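PDB 3ISP: HTH-type transcriptional regulator Rv1985c/MT2039 from Mycobacterium tuberculosis, which binds DNA as a homodimeric LysR-family transcription factor and probably activates expression of the exporter LysE while repressing its own. Local coordinates for residues A73-L77 and C270-D274; R96-N102 and V140-V145; V101-M106 and V124-D128; V157-G161 and T282-R286. All coordinates share one frame; numbering follows the deposited sequence.

Contact 1: residues A73-L77 and C270-D274; sequences AQTAL and CWKLD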
loop_
_atom_site.group_PDB
_atom_site.type_symbol
_atom_site.label_atom_id
_atom_site.label_comp_id
_atom_site.label_asym_id
_atom_site.label_seq_id
_atom_site.Cartn_x
_atom_site.Cartn_y
_atom_site.Cartn_z
ATOM N N ALA A 73 -11.444 -24.187 4.098
ATOM C CA ALA A 73 -10.244 -24.988 4.305
ATOM C C ALA A 73 -10.265 -25.770 5.615
ATOM O O ALA A 73 -9.729 -26.878 5.689
ATOM C CB ALA A 73 -9.000 -24.129 4.216
ATOM N N GLN A 74 -10.870 -25.201 6.651
ATOM C CA GLN A 74 -10.982 -25.919 7.906
ATOM C C GLN A 74 -11.943 -27.066 7.663
ATOM O O GLN A 74 -11.742 -28.178 8.139
ATOM C CB GLN A 74 -11.472 -24.997 9.021
ATOM C CG GLN A 74 -10.698 -23.685 9.097
ATOM C CD GLN A 74 -11.083 -22.819 10.284
ATOM O OE1 GLN A 74 -12.241 -22.445 10.459
ATOM N NE2 GLN A 74 -10.095 -22.477 11.096
ATOM N N THR A 75 -12.977 -26.790 6.882
ATOM C CA THR A 75 -13.970 -27.796 6.541
ATOM C C THR A 75 -13.357 -28.930 5.731
ATOM O O THR A 75 -13.667 -30.102 5.946
ATOM C CB THR A 75 -15.130 -27.163 5.756
ATOM O OG1 THR A 75 -16.093 -26.642 6.680
ATOM C CG2 THR A 75 -15.795 -28.183 4.855
ATOM N N ALA A 76 -12.481 -28.571 4.800
ATOM C CA ALA A 76 -11.818 -29.547 3.945
ATOM C C ALA A 76 -10.913 -30.486 4.741
ATOM O O ALA A 76 -10.744 -31.652 4.375
ATOM C CB ALA A 76 -11.018 -28.835 2.862
ATOM N N LEU A 77 -10.322 -29.971 5.819
ATOM C CA LEU A 77 -9.456 -30.783 6.666
ATOM C C LEU A 77 -10.297 -31.620 7.613
ATOM O O LEU A 77 -10.050 -32.813 7.792
ATOM C CB LEU A 77 -8.483 -29.917 7.463
ATOM C CG LEU A 77 -7.692 -30.675 8.529
ATOM C CD1 LEU A 77 -6.656 -31.595 7.902
ATOM C CD2 LEU A 77 -7.030 -29.700 9.451
ATOM N N CYS A 270 -2.867 -21.734 15.853
ATOM C CA CYS A 270 -3.419 -22.694 14.897
ATOM C C CYS A 270 -4.949 -22.732 14.909
ATOM O O CYS A 270 -5.587 -22.249 15.848
ATOM C CB CYS A 270 -2.862 -24.093 15.150
ATOM S SG CYS A 270 -3.336 -24.827 16.729
ATOM N N TRP A 271 -5.526 -23.312 13.856
ATOM C CA TRP A 271 -6.979 -23.437 13.730
ATOM C C TRP A 271 -7.633 -23.945 14.998
ATOM O O TRP A 271 -7.354 -25.056 15.444
ATOM C CB TRP A 271 -7.357 -24.385 12.596
ATOM C CG TRP A 271 -7.155 -23.814 11.235
ATOM C CD1 TRP A 271 -6.999 -22.499 10.912
ATOM C CD2 TRP A 271 -7.115 -24.540 10.005
ATOM N NE1 TRP A 271 -6.844 -22.367 9.555
ATOM C CE2 TRP A 271 -6.913 -23.606 8.976
ATOM C CE3 TRP A 271 -7.220 -25.892 9.676
ATOM C CZ2 TRP A 271 -6.815 -23.981 7.634
ATOM C CZ3 TRP A 271 -7.117 -26.265 8.341
ATOM C CH2 TRP A 271 -6.914 -25.312 7.340
ATOM N N LYS A 272 -8.510 -23.125 15.570
ATOM C CA LYS A 272 -9.346 -23.554 16.680
ATOM C C LYS A 272 -10.425 -24.517 16.186
ATOM O O LYS A 272 -11.420 -24.106 15.592
ATOM C CB LYS A 272 -9.987 -22.346 17.361
ATOM C CG LYS A 272 -10.842 -22.683 18.571
ATOM C CD LYS A 272 -11.201 -21.419 19.357
ATOM C CE LYS A 272 -11.846 -20.369 18.460
ATOM N NZ LYS A 272 -11.706 -18.997 19.020
ATOM N N LEU A 273 -10.201 -25.801 16.429
ATOM C CA LEU A 273 -11.121 -26.848 16.049
ATOM C C LEU A 273 -10.541 -28.149 16.545
ATOM O O LEU A 273 -9.445 -28.161 17.084
ATOM C CB LEU A 273 -11.320 -26.889 14.535
ATOM C CG LEU A 273 -10.086 -26.913 13.632
ATOM C CD1 LEU A 273 -9.349 -28.237 13.735
ATOM C CD2 LEU A 273 -10.491 -26.644 12.189
ATOM N N ASP A 274 -11.277 -29.242 16.378
ATOM C CA ASP A 274 -10.755 -30.564 16.717
ATOM C C ASP A 274 -10.079 -31.217 15.517
ATOM O O ASP A 274 -10.617 -31.234 14.407
ATOM C CB ASP A 274 -11.871 -31.465 17.231
ATOM C CG ASP A 274 -12.308 -31.101 18.628
ATOM O OD1 ASP A 274 -11.532 -30.395 19.320
ATOM O OD2 ASP A 274 -13.422 -31.520 19.027
#
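The backbones of helix 66-82 and the end of strand 255-271 come no nearer than 7.5 Å between the CA atoms of Gln74 and Trp271, and side chains make most of the contact. The indole of Trp271 is the centrepiece. Over one of its faces lies Gln74, whose CG stands 3.9 Å from the centroid of the five-membered ring and only 15° off the ring normal, a CH-pi contact. With CG anti to the carbonyl carbon (chi1 -49°) and the chain extended beyond it, the glutamine runs out across the indole, and its amide stands upright on the ring, the two planes 88° apart. Leu77 comes from another direction: its CD2 meets the ring edge in plane, 3.6 Å from Trp271 CZ3. At the far end of the six-membered ring, Ala73 CB lies 3.9 Å from Trp271 CH2. Leu273 supplements this grip from past the strand end, its CD2 resting 3.7 Å from Gln74 CB. Leu77 also touches Ile277 and Ile278 of helix 276-288, while Gln74 packs on Leu78 of the second subunit and Thr75 meets its counterpart there. This is the linker helix of a LysR-type regulator, which joins the DNA-binding and regulatory domains and pairs with a second subunit, here docked against the regulatory domain through a tryptophan.

Contact 2: residues R96-N102 and V140-V145; sequences RITIAVN and VAMGAV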
loop_
_atom_site.group_PDB
_atom_site.type_symbol
_atom_site.label_atom_id
_atom_site.label_comp_id
_atom_site.label_asym_id
_atom_site.label_seq_id
_atom_site.Cartn_x
_atom_site.Cartn_y
_atom_site.Cartn_z
ATOM N N ARG A 96 -1.777 -32.679 3.147
ATOM C CA ARG A 96 -1.040 -31.444 2.936
ATOM C C ARG A 96 -1.278 -30.494 4.096
ATOM O O ARG A 96 -2.424 -30.135 4.380
ATOM C CB ARG A 96 -1.483 -30.767 1.644
ATOM C CG ARG A 96 -0.941 -29.359 1.477
ATOM C CD ARG A 96 0.565 -29.371 1.239
ATOM N NE ARG A 96 0.893 -30.001 -0.032
ATOM C CZ ARG A 96 2.114 -30.375 -0.387
ATOM N NH1 ARG A 96 3.128 -30.178 0.443
ATOM N NH2 ARG A 96 2.317 -30.953 -1.565
ATOM N N ILE A 97 -0.200 -30.091 4.767
ATOM C CA ILE A 97 -0.310 -29.114 5.841
ATOM C C ILE A 97 0.579 -27.911 5.578
ATOM O O ILE A 97 1.765 -28.043 5.283
ATOM C CB ILE A 97 -0.010 -29.727 7.227
ATOM C CG1 ILE A 97 -1.244 -30.460 7.742
ATOM C CG2 ILE A 97 0.360 -28.648 8.226
ATOM C CD1 ILE A 97 -2.425 -29.547 7.959
ATOM N N THR A 98 -0.010 -26.728 5.672
ATOM C CA THR A 98 0.740 -25.508 5.458
ATOM C C THR A 98 0.872 -24.741 6.763
ATOM O O THR A 98 -0.119 -24.445 7.442
ATOM C CB THR A 98 0.073 -24.607 4.406
ATOM O OG1 THR A 98 0.025 -25.289 3.143
ATOM C CG2 THR A 98 0.861 -23.315 4.255
ATOM N N ILE A 99 2.106 -24.426 7.122
ATOM C CA ILE A 99 2.318 -23.638 8.312
ATOM C C ILE A 99 3.286 -22.497 8.076
ATOM O O ILE A 99 4.294 -22.654 7.398
ATOM C CB ILE A 99 2.722 -24.515 9.527
ATOM C CG1 ILE A 99 4.072 -25.166 9.328
ATOM C CG2 ILE A 99 1.695 -25.626 9.752
ATOM C CD1 ILE A 99 4.097 -26.562 9.927
ATOM N N ALA A 100 2.946 -21.335 8.615
ATOM C CA ALA A 100 3.827 -20.185 8.562
ATOM C C ALA A 100 4.897 -20.265 9.670
ATOM O O ALA A 100 4.628 -20.767 10.762
ATOM C CB ALA A 100 3.008 -18.913 8.682
ATOM N N VAL A 101 6.107 -19.782 9.382
ATOM C CA VAL A 101 7.189 -19.739 10.371
ATOM C C VAL A 101 8.110 -18.529 10.177
ATOM O O VAL A 101 8.678 -18.361 9.106
ATOM C CB VAL A 101 8.070 -20.999 10.291
ATOM C CG1 VAL A 101 9.165 -20.946 11.327
ATOM C CG2 VAL A 101 7.237 -22.248 10.482
ATOM N N ASN A 102 8.265 -17.697 11.208
ATOM C CA ASN A 102 9.197 -16.571 11.152
ATOM C C ASN A 102 10.636 -17.030 10.937
ATOM O O ASN A 102 11.061 -18.048 11.493
ATOM C CB ASN A 102 9.102 -15.687 12.396
ATOM C CG ASN A 102 9.548 -16.402 13.665
ATOM O OD1 ASN A 102 10.253 -15.840 14.498
ATOM N ND2 ASN A 102 9.129 -17.645 13.818
ATOM N N VAL A 140 -5.098 -20.254 4.392
ATOM C CA VAL A 140 -3.916 -20.725 3.677
ATOM C C VAL A 140 -3.017 -21.553 4.586
ATOM O O VAL A 140 -2.528 -22.610 4.184
ATOM C CB VAL A 140 -3.114 -19.557 3.051
ATOM C CG1 VAL A 140 -1.668 -19.964 2.780
ATOM C CG2 VAL A 140 -3.787 -19.081 1.781
ATOM N N ALA A 141 -2.807 -21.078 5.810
ATOM C CA ALA A 141 -2.017 -21.818 6.793
ATOM C C ALA A 141 -2.910 -22.368 7.893
ATOM O O ALA A 141 -3.817 -21.680 8.360
ATOM C CB ALA A 141 -0.956 -20.929 7.385
ATOM N N MET A 142 -2.654 -23.610 8.304
ATOM C CA MET A 142 -3.415 -24.220 9.396
ATOM C C MET A 142 -2.693 -24.055 10.732
ATOM O O MET A 142 -3.032 -24.710 11.720
ATOM C CB MET A 142 -3.775 -25.698 9.118
ATOM C CG MET A 142 -2.918 -26.428 8.078
ATOM S SD MET A 142 -3.640 -26.654 6.419
ATOM C CE MET A 142 -3.349 -25.065 5.682
ATOM N N GLY A 143 -1.704 -23.162 10.748
ATOM C CA GLY A 143 -0.947 -22.859 11.948
ATOM C C GLY A 143 0.295 -22.054 11.641
ATOM O O GLY A 143 0.838 -22.166 10.543
ATOM N N ALA A 144 0.750 -21.245 12.601
ATOM C CA ALA A 144 1.916 -20.376 12.384
ATOM C C ALA A 144 2.678 -20.017 13.662
ATOM O O ALA A 144 2.078 -19.655 14.673
ATOM C CB ALA A 144 1.497 -19.098 11.658
ATOM N N VAL A 145 4.002 -20.108 13.615
ATOM C CA VAL A 145 4.824 -19.522 14.661
ATOM C C VAL A 145 4.877 -18.011 14.399
ATOM O O VAL A 145 5.310 -17.582 13.343
ATOM C CB VAL A 145 6.235 -20.133 14.677
ATOM C CG1 VAL A 145 7.110 -19.440 15.699
ATOM C CG2 VAL A 145 6.160 -21.626 14.963
#
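Ala100 and Ala144 pair as parallel strands, the axes of 96-101 and 143-145 lying 4.5 Å apart at closest approach with their directions differing by 23°, and the bond from Met142 N to Thr98 O (2.8 Å) continues the link into the loop before strand 143-146. Ala100 holds the ladder through both its backbone polar atoms: its N donates to Gly143 O at 3.0 Å, and its O accepts from Val145 N, also at 3.0 Å. The methyls of Ala100 and Ala144 lie next to each other on one face of the sheet. Met142, bent at chi2 and chi3, curls back so that CE reaches Thr98 CB at 3.7 Å, while Thr98 OG1 is held by Asp123. At the other end, the amide of Asn102 crosses Val145, ND2 lying nearest CG1. Strand 95-101 runs between strands 120-126 and 143-146. Ser132 of helix 129-137 covers Ala100, and Leu135 of the same helix packs on Val140 and Ala141; Ile99 and Val145 instead meet Trp268 of strand 255-271 and the loop residue Phe110.

Contact 3: residues V101-M106 and V124-D128; sequences VNADSM and VRIED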
loop_
_atom_site.group_PDB
_atom_site.type_symbol
_atom_site.label_atom_id
_atom_site.label_comp_id
_atom_site.label_asym_id
_atom_site.label_seq_id
_atom_site.Cartn_x
_atom_site.Cartn_y
_atom_site.Cartn_z
ATOM N N VAL A 101 6.107 -19.782 9.382
ATOM C CA VAL A 101 7.189 -19.739 10.371
ATOM C C VAL A 101 8.110 -18.529 10.177
ATOM O O VAL A 101 8.678 -18.361 9.106
ATOM C CB VAL A 101 8.070 -20.999 10.291
ATOM C CG1 VAL A 101 9.165 -20.946 11.327
ATOM C CG2 VAL A 101 7.237 -22.248 10.482
ATOM N N ASN A 102 8.265 -17.697 11.208
ATOM C CA ASN A 102 9.197 -16.571 11.152
ATOM C C ASN A 102 10.636 -17.030 10.937
ATOM O O ASN A 102 11.061 -18.048 11.493
ATOM C CB ASN A 102 9.102 -15.687 12.396
ATOM C CG ASN A 102 9.548 -16.402 13.665
ATOM O OD1 ASN A 102 10.253 -15.840 14.498
ATOM N ND2 ASN A 102 9.129 -17.645 13.818
ATOM N N ALA A 103 11.378 -16.265 10.132
ATOM C CA ALA A 103 12.726 -16.630 9.684
ATOM C C ALA A 103 13.639 -17.093 10.809
ATOM O O ALA A 103 14.312 -18.105 10.693
ATOM C CB ALA A 103 13.365 -15.457 8.944
ATOM N N ASP A 104 13.663 -16.323 11.890
ATOM C CA ASP A 104 14.491 -16.623 13.052
ATOM C C ASP A 104 14.161 -17.959 13.733
ATOM O O ASP A 104 15.047 -18.605 14.293
ATOM C CB ASP A 104 14.424 -15.471 14.056
ATOM C CG ASP A 104 15.226 -14.266 13.605
ATOM O OD1 ASP A 104 16.122 -14.444 12.742
ATOM O OD2 ASP A 104 14.960 -13.149 14.114
ATOM N N SER A 105 12.905 -18.386 13.678
ATOM C CA SER A 105 12.567 -19.689 14.246
ATOM C C SER A 105 13.003 -20.837 13.359
ATOM O O SER A 105 13.412 -21.885 13.857
ATOM C CB SER A 105 11.076 -19.804 14.558
ATOM O OG SER A 105 10.686 -18.874 15.558
ATOM N N MET A 106 12.910 -20.650 12.046
ATOM C CA MET A 106 13.257 -21.726 11.127
ATOM C C MET A 106 14.752 -22.022 11.183
ATOM O O MET A 106 15.173 -23.161 11.032
ATOM C CB MET A 106 12.812 -21.411 9.690
ATOM C CG MET A 106 13.296 -22.424 8.644
ATOM S SD MET A 106 12.683 -24.114 8.865
ATOM C CE MET A 106 10.976 -23.844 8.575
ATOM N N VAL A 124 5.834 -25.279 4.045
ATOM C CA VAL A 124 6.289 -24.280 4.996
ATOM C C VAL A 124 6.543 -22.936 4.314
ATOM O O VAL A 124 7.120 -22.878 3.232
ATOM C CB VAL A 124 7.566 -24.758 5.723
ATOM C CG1 VAL A 124 8.015 -23.737 6.742
ATOM C CG2 VAL A 124 7.307 -26.082 6.402
ATOM N N ARG A 125 6.087 -21.864 4.952
ATOM C CA ARG A 125 6.243 -20.522 4.429
ATOM C C ARG A 125 7.028 -19.727 5.441
ATOM O O ARG A 125 6.718 -19.756 6.627
ATOM C CB ARG A 125 4.884 -19.842 4.286
ATOM C CG ARG A 125 3.785 -20.693 3.699
ATOM C CD ARG A 125 4.070 -20.974 2.250
ATOM N NE ARG A 125 2.985 -21.715 1.625
ATOM C CZ ARG A 125 1.904 -21.147 1.109
ATOM N NH1 ARG A 125 1.756 -19.831 1.156
ATOM N NH2 ARG A 125 0.970 -21.901 0.556
ATOM N N ILE A 126 8.033 -18.998 4.985
ATOM C CA ILE A 126 8.749 -18.109 5.878
ATOM C C ILE A 126 8.095 -16.751 5.815
ATOM O O ILE A 126 8.223 -16.042 4.826
ATOM C CB ILE A 126 10.212 -17.977 5.499
ATOM C CG1 ILE A 126 10.879 -19.349 5.512
ATOM C CG2 ILE A 126 10.901 -17.053 6.459
ATOM C CD1 ILE A 126 10.900 -19.995 6.865
ATOM N N GLU A 127 7.388 -16.392 6.875
ATOM C CA GLU A 127 6.650 -15.151 6.891
ATOM C C GLU A 127 6.862 -14.436 8.215
ATOM O O GLU A 127 7.068 -15.072 9.248
ATOM C CB GLU A 127 5.157 -15.421 6.678
ATOM C CG GLU A 127 4.834 -16.268 5.449
ATOM C CD GLU A 127 5.223 -15.608 4.125
ATOM O OE1 GLU A 127 5.773 -14.479 4.143
ATOM O OE2 GLU A 127 4.983 -16.229 3.064
ATOM N N ASP A 128 6.819 -13.111 8.187
ATOM C CA ASP A 128 6.906 -12.360 9.425
ATOM C C ASP A 128 5.552 -12.377 10.147
ATOM O O ASP A 128 4.642 -13.121 9.767
ATOM C CB ASP A 128 7.435 -10.926 9.199
ATOM C CG ASP A 128 6.534 -10.069 8.282
ATOM O OD1 ASP A 128 5.307 -10.324 8.143
ATOM O OD2 ASP A 128 7.076 -9.101 7.710
#
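Met106, in the first turn of helix 103-107, drapes its side chain over Ile126 and Val124 of the neighbouring strand. Its CB lies 3.7 Å from Ile126 CD1, and CG stays beside the same methyl at 3.8 Å. CG is anti to the backbone N (chi1 173°), and bends at chi2 and chi3 then carry the sulfur round until CE meets Val124 CG1 tip to tip, 3.5 Å away. Ile126 crosses the methionine at about a right angle and uses its other branch too, CG2 resting 3.8 Å from Ala103 CB. At the strand itself the backbones are joined through Val101: its N donates to Arg125 O at 2.8 Å, whereas the bond from Glu127 N to Val101 O is longer, 3.2 Å. Just beyond, Asn102 serves as N-cap residue, and its O receives both Ser105 N and Met106 N, anchoring the helix start. The contact therefore joins all three elements of a beta-alpha-beta unit, strand 95-101, helix 103-107 and strand 120-126. Helix 129-137 follows at once from Asp128, whose OD1 caps His131 N, and Pro222 and Thr223 of the third subunit pack on Val124 and Ile126.

Contact 4: residues V157-G161 and T282-R286; sequences VHPLG and TDTVR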
loop_
_atom_site.group_PDB
_atom_site.type_symbol
_atom_site.label_atom_id
_atom_site.label_comp_id
_atom_site.label_asym_id
_atom_site.label_seq_id
_atom_site.Cartn_x
_atom_site.Cartn_y
_atom_site.Cartn_z
ATOM N N VAL A 157 -4.377 -19.848 20.501
ATOM C CA VAL A 157 -3.036 -19.340 20.759
ATOM C C VAL A 157 -2.313 -20.175 21.810
ATOM O O VAL A 157 -2.834 -20.374 22.910
ATOM C CB VAL A 157 -3.105 -17.911 21.289
ATOM C CG1 VAL A 157 -1.755 -17.477 21.801
ATOM C CG2 VAL A 157 -3.627 -16.969 20.219
ATOM N N HIS A 158 -1.116 -20.649 21.463
ATOM C CA HIS A 158 -0.239 -21.374 22.391
ATOM C C HIS A 158 1.102 -20.667 22.608
ATOM O O HIS A 158 1.845 -20.413 21.656
ATOM C CB HIS A 158 0.072 -22.764 21.859
ATOM C CG HIS A 158 -1.129 -23.633 21.682
ATOM N ND1 HIS A 158 -1.801 -23.737 20.485
ATOM C CD2 HIS A 158 -1.763 -24.461 22.543
ATOM C CE1 HIS A 158 -2.801 -24.587 20.617
ATOM N NE2 HIS A 158 -2.796 -25.044 21.855
ATOM N N PRO A 159 1.440 -20.370 23.867
ATOM C CA PRO A 159 2.749 -19.757 24.093
ATOM C C PRO A 159 3.811 -20.804 23.898
ATOM O O PRO A 159 3.587 -21.973 24.209
ATOM C CB PRO A 159 2.688 -19.329 25.556
ATOM C CG PRO A 159 1.220 -19.326 25.895
ATOM C CD PRO A 159 0.642 -20.435 25.098
ATOM N N LEU A 160 4.955 -20.394 23.369
ATOM C CA LEU A 160 6.022 -21.331 23.061
ATOM C C LEU A 160 7.232 -21.076 23.945
ATOM O O LEU A 160 8.060 -21.965 24.132
ATOM C CB LEU A 160 6.414 -21.191 21.598
ATOM C CG LEU A 160 5.411 -21.730 20.586
ATOM C CD1 LEU A 160 5.788 -21.213 19.215
ATOM C CD2 LEU A 160 5.404 -23.240 20.596
ATOM N N GLY A 161 7.297 -19.864 24.501
ATOM C CA GLY A 161 8.463 -19.367 25.209
ATOM C C GLY A 161 8.932 -18.049 24.611
ATOM O O GLY A 161 8.265 -17.460 23.778
ATOM N N THR A 282 0.764 -29.546 16.722
ATOM C CA THR A 282 0.930 -28.661 17.871
ATOM C C THR A 282 1.884 -29.244 18.909
ATOM O O THR A 282 2.736 -28.538 19.440
ATOM C CB THR A 282 -0.419 -28.327 18.538
ATOM O OG1 THR A 282 -1.266 -27.676 17.590
ATOM C CG2 THR A 282 -0.221 -27.392 19.717
ATOM N N ASP A 283 1.743 -30.531 19.196
ATOM C CA ASP A 283 2.629 -31.179 20.151
ATOM C C ASP A 283 4.055 -31.071 19.700
ATOM O O ASP A 283 4.945 -30.759 20.486
ATOM C CB ASP A 283 2.281 -32.654 20.335
ATOM C CG ASP A 283 1.170 -32.857 21.326
ATOM O OD1 ASP A 283 0.835 -31.870 22.026
ATOM O OD2 ASP A 283 0.631 -33.988 21.398
ATOM N N THR A 284 4.269 -31.348 18.425
ATOM C CA THR A 284 5.600 -31.315 17.864
ATOM C C THR A 284 6.189 -29.902 17.899
ATOM O O THR A 284 7.294 -29.698 18.388
ATOM C CB THR A 284 5.576 -31.872 16.460
ATOM O OG1 THR A 284 5.213 -33.252 16.540
ATOM C CG2 THR A 284 6.939 -31.736 15.808
ATOM N N VAL A 285 5.442 -28.925 17.407
ATOM C CA VAL A 285 5.903 -27.559 17.469
ATOM C C VAL A 285 6.235 -27.164 18.899
ATOM O O VAL A 285 7.301 -26.640 19.158
ATOM C CB VAL A 285 4.884 -26.585 16.855
ATOM C CG1 VAL A 285 5.253 -25.144 17.184
ATOM C CG2 VAL A 285 4.799 -26.804 15.346
ATOM N N ARG A 286 5.329 -27.426 19.830
ATOM C CA ARG A 286 5.553 -27.071 21.230
ATOM C C ARG A 286 6.819 -27.702 21.819
ATOM O O ARG A 286 7.550 -27.067 22.583
ATOM C CB ARG A 286 4.334 -27.443 22.075
ATOM C CG ARG A 286 3.444 -26.259 22.419
ATOM C CD ARG A 286 2.273 -26.639 23.331
ATOM N NE ARG A 286 1.670 -25.440 23.913
ATOM C CZ ARG A 286 0.456 -25.389 24.458
ATOM N NH1 ARG A 286 -0.302 -26.481 24.497
ATOM N NH2 ARG A 286 -0.008 -24.243 24.960
#
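His158 presents one face of its imidazole to Thr282 and its edge to Arg286, and so is held by helix 276-288 from two directions. Thr282 CG2 stands over the centre of the ring, 4.0 Å from the centroid and 12° off the normal, a CH-pi contact. The threonine is turned with CG2 anti to its own N, which leaves OG1 to bond with Trp268 NE1 and with Ile278 O one turn back; these bonds are consistent with a fixed rotation that turns the methyl to the histidine. Arg286, extended from CG to NE, brings its guanidinium across the CD2 edge of the ring with the planes 81° apart. The edge of the imidazole therefore points at the flat of the guanidinium, and the cation does not lie over the aromatic face. Pro159 runs alongside the same guanidinium, its CD 3.9 Å from Arg286 NH2. Further along the strand, Leu160 lays CD2 against the helix, 3.9 Å from Val285 CG1 and 4.0 Å from Arg286 CG. The axes of 157-161 and 282-286 run in the same general direction, 26° apart, and approach to 9.9 Å. Trp268 of strand 255-271 also meets the His158 ring and packs on Leu160 and Val285. A helix laid over a mixed sheet in this way belongs to the layered alpha/beta architecture of the LysR effector-binding domain, which is related to the periplasmic binding proteins.

How the contacts relate
One mixed sheet unites the four contacts, a worked example of a single sheet serving as the common support for helices and linker. Contacts 2 and 3, with centres 9 Å apart, share Val101 and Asn102, and contact 3 carries on to the outer strand 120-126. The centres of contacts 1 and 2 are 12 Å apart, yet the two touch, the Trp271 ring resting on Met142, and through it the linker helix is tied to the sheet. Cys270 SG of contact 1 packs on Thr282 and His158 of contact 4, while Val145 of contact 2 reaches Leu160 and Val285. Contacts 1 and 3 do not touch; their centres are 21 Å apart. Along the chain, contacts 2 and 3 are nested inside contact 1.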